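Local coordinates for protein cyanophycinase-like exopeptidase (PDB 6NQC) that probably hydrolyses peptide bonds as a serine peptidase of family S51, related to cyanophycinase, at residues A[182-187]-A[213-218]. Sequence-based numbering, arbitrary orientation.
Sequences ENVRVI and ILIGID
Strands 184-187 and 213-217 are the two parallel strands of a beta-alpha-beta crossover whose connection carries helix 199-205. Parallel pairing is established by the bonding pattern, in which each bonded residue straddles one residue of the partner strand: R185 N bonds to I213 O and R185 O to I215 N (2.9 Å), then I187 N to I215 O (2.8 Å) and I187 O to I217 N, while N183 O receives I213 N before the strand begins. Between these bonds, V184 CA sits 3.2 Å from I213 O in a CA-H...O contact.

On the face bearing R185, L214 and I187, the R185 side chain runs alongside L214. The arginine chain leaves with CG anti to the backbone N (chi1 175°) and bends at chi3 (76°), placing one guanidinium face against L214 CD1, which lies over its centre, 3.5 Å from R185 CZ. The same methyl meets I187 CD1 at 3.9 Å. A salt bridge from R185 NE to D211 and a bond from NH2 to L205 O fix the group's rotation.

On the face bearing V184, V186, I213 and I215, V186 CG2 touches I215 CG1 (3.8 Å); V186 CG1 also reaches I217 CD1 (3.8 Å).

I187 lies near, without touching, a possible Ser-His-Glu triad (S154, H189, E219), whose histidine and glutamate closely follow the two strands. V186 and I217 also pack on L28 of strand 26-29 in the large mixed sheet; strand 240-244 pairs antiparallel with the other edge of 213-217, and 184-187 is an outermost strand of this four-stranded sheet.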
loop_
_atom_site.group_PDB
_atom_site.type_symbol
_atom_site.label_atom_id
_atom_site.label_comp_id
_atom_site.label_asym_id
_atom_site.label_seq_id
_atom_site.Cartn_x
_atom_site.Cartn_y
_atom_site.Cartn_z
ATOM N N GLU A 182 6.451 8.671 -7.149
ATOM C CA GLU A 182 7.276 8.678 -8.350
ATOM C C GLU A 182 8.752 8.493 -8.036
ATOM O O GLU A 182 9.500 7.937 -8.865
ATOM C CB GLU A 182 7.057 9.981 -9.133
ATOM C CG GLU A 182 6.103 9.827 -10.330
ATOM C CD GLU A 182 5.721 11.161 -10.986
ATOM O OE1 GLU A 182 6.579 12.082 -11.035
ATOM O OE2 GLU A 182 4.556 11.277 -11.453
ATOM N N ASN A 183 9.203 8.977 -6.878
ATOM C CA ASN A 183 10.636 9.000 -6.586
ATOM C C ASN A 183 11.020 8.166 -5.376
ATOM O O ASN A 183 12.153 8.272 -4.898
ATOM C CB ASN A 183 11.109 10.444 -6.394
ATOM C CG ASN A 183 10.558 11.084 -5.154
ATOM O OD1 ASN A 183 9.421 10.839 -4.763
ATOM N ND2 ASN A 183 11.367 11.926 -4.526
ATOM N N VAL A 184 10.123 7.329 -4.880
ATOM C CA VAL A 184 10.390 6.526 -3.701
ATOM C C VAL A 184 10.006 5.084 -4.017
ATOM O O VAL A 184 9.008 4.829 -4.699
ATOM C CB VAL A 184 9.617 7.048 -2.473
ATOM C CG1 VAL A 184 9.915 6.139 -1.311
ATOM C CG2 VAL A 184 9.990 8.485 -2.193
ATOM N N ARG A 185 10.818 4.157 -3.551
ATOM C CA ARG A 185 10.500 2.733 -3.556
ATOM C C ARG A 185 10.746 2.148 -2.171
ATOM O O ARG A 185 11.671 2.556 -1.461
ATOM C CB ARG A 185 11.332 2.008 -4.588
ATOM C CG ARG A 185 11.141 0.491 -4.576
ATOM C CD ARG A 185 11.846 -0.110 -5.812
ATOM N NE ARG A 185 13.304 -0.192 -5.735
ATOM C CZ ARG A 185 14.003 -1.160 -5.143
ATOM N NH1 ARG A 185 13.406 -2.143 -4.473
ATOM N NH2 ARG A 185 15.315 -1.104 -5.174
ATOM N N VAL A 186 9.952 1.132 -1.831
ATOM C CA VAL A 186 9.891 0.552 -0.499
ATOM C C VAL A 186 10.339 -0.906 -0.535
ATOM O O VAL A 186 9.838 -1.708 -1.337
ATOM C CB VAL A 186 8.454 0.610 0.072
ATOM C CG1 VAL A 186 8.315 -0.280 1.326
ATOM C CG2 VAL A 186 8.052 2.043 0.306
ATOM N N ILE A 187 11.197 -1.271 0.412
ATOM C CA ILE A 187 11.466 -2.654 0.758
ATOM C C ILE A 187 10.718 -2.947 2.068
ATOM O O ILE A 187 11.073 -2.359 3.100
ATOM C CB ILE A 187 12.967 -2.921 0.902
ATOM C CG1 ILE A 187 13.641 -2.602 -0.427
ATOM C CG2 ILE A 187 13.179 -4.366 1.262
ATOM C CD1 ILE A 187 15.153 -2.534 -0.373
ATOM N N ILE A 213 14.931 7.528 -4.492
ATOM C CA ILE A 213 15.009 7.312 -3.058
ATOM C C ILE A 213 14.501 5.909 -2.746
ATOM O O ILE A 213 13.427 5.484 -3.226
ATOM C CB ILE A 213 14.204 8.368 -2.269
ATOM C CG1 ILE A 213 14.793 9.749 -2.468
ATOM C CG2 ILE A 213 14.122 7.939 -0.773
ATOM C CD1 ILE A 213 13.909 10.848 -1.986
ATOM N N LEU A 214 15.280 5.184 -1.963
ATOM C CA LEU A 214 14.977 3.813 -1.579
ATOM C C LEU A 214 14.880 3.766 -0.069
ATOM O O LEU A 214 15.813 4.197 0.632
ATOM C CB LEU A 214 16.065 2.846 -2.052
ATOM C CG LEU A 214 15.886 1.391 -1.658
ATOM C CD1 LEU A 214 14.622 0.829 -2.373
ATOM C CD2 LEU A 214 17.088 0.533 -1.997
ATOM N N ILE A 215 13.784 3.192 0.437
ATOM C CA ILE A 215 13.603 3.115 1.880
ATOM C C ILE A 215 13.234 1.701 2.252
ATOM O O ILE A 215 12.631 0.954 1.460
ATOM C CB ILE A 215 12.518 4.081 2.414
ATOM C CG1 ILE A 215 11.121 3.707 1.919
ATOM C CG2 ILE A 215 12.876 5.476 1.965
ATOM C CD1 ILE A 215 9.996 4.545 2.551
ATOM N N GLY A 216 13.550 1.345 3.487
ATOM C CA GLY A 216 13.107 0.097 4.070
ATOM C C GLY A 216 12.150 0.381 5.211
ATOM O O GLY A 216 12.351 1.323 5.982
ATOM N N ILE A 217 11.114 -0.441 5.313
ATOM C CA ILE A 217 10.119 -0.332 6.382
ATOM C C ILE A 217 10.092 -1.673 7.099
ATOM O O ILE A 217 9.819 -2.709 6.479
ATOM C CB ILE A 217 8.736 0.048 5.838
ATOM C CG1 ILE A 217 8.840 1.392 5.082
ATOM C CG2 ILE A 217 7.723 0.174 6.989
ATOM C CD1 ILE A 217 7.503 1.831 4.435
ATOM N N ASP A 218 10.408 -1.649 8.395
ATOM C CA ASP A 218 10.368 -2.842 9.221
ATOM C C ASP A 218 8.945 -3.398 9.354
ATOM O O ASP A 218 7.939 -2.715 9.103
ATOM C CB ASP A 218 10.869 -2.561 10.648
ATOM C CG ASP A 218 12.372 -2.391 10.731
ATOM O OD1 ASP A 218 13.048 -2.759 9.766
ATOM O OD2 ASP A 218 12.864 -1.877 11.748
#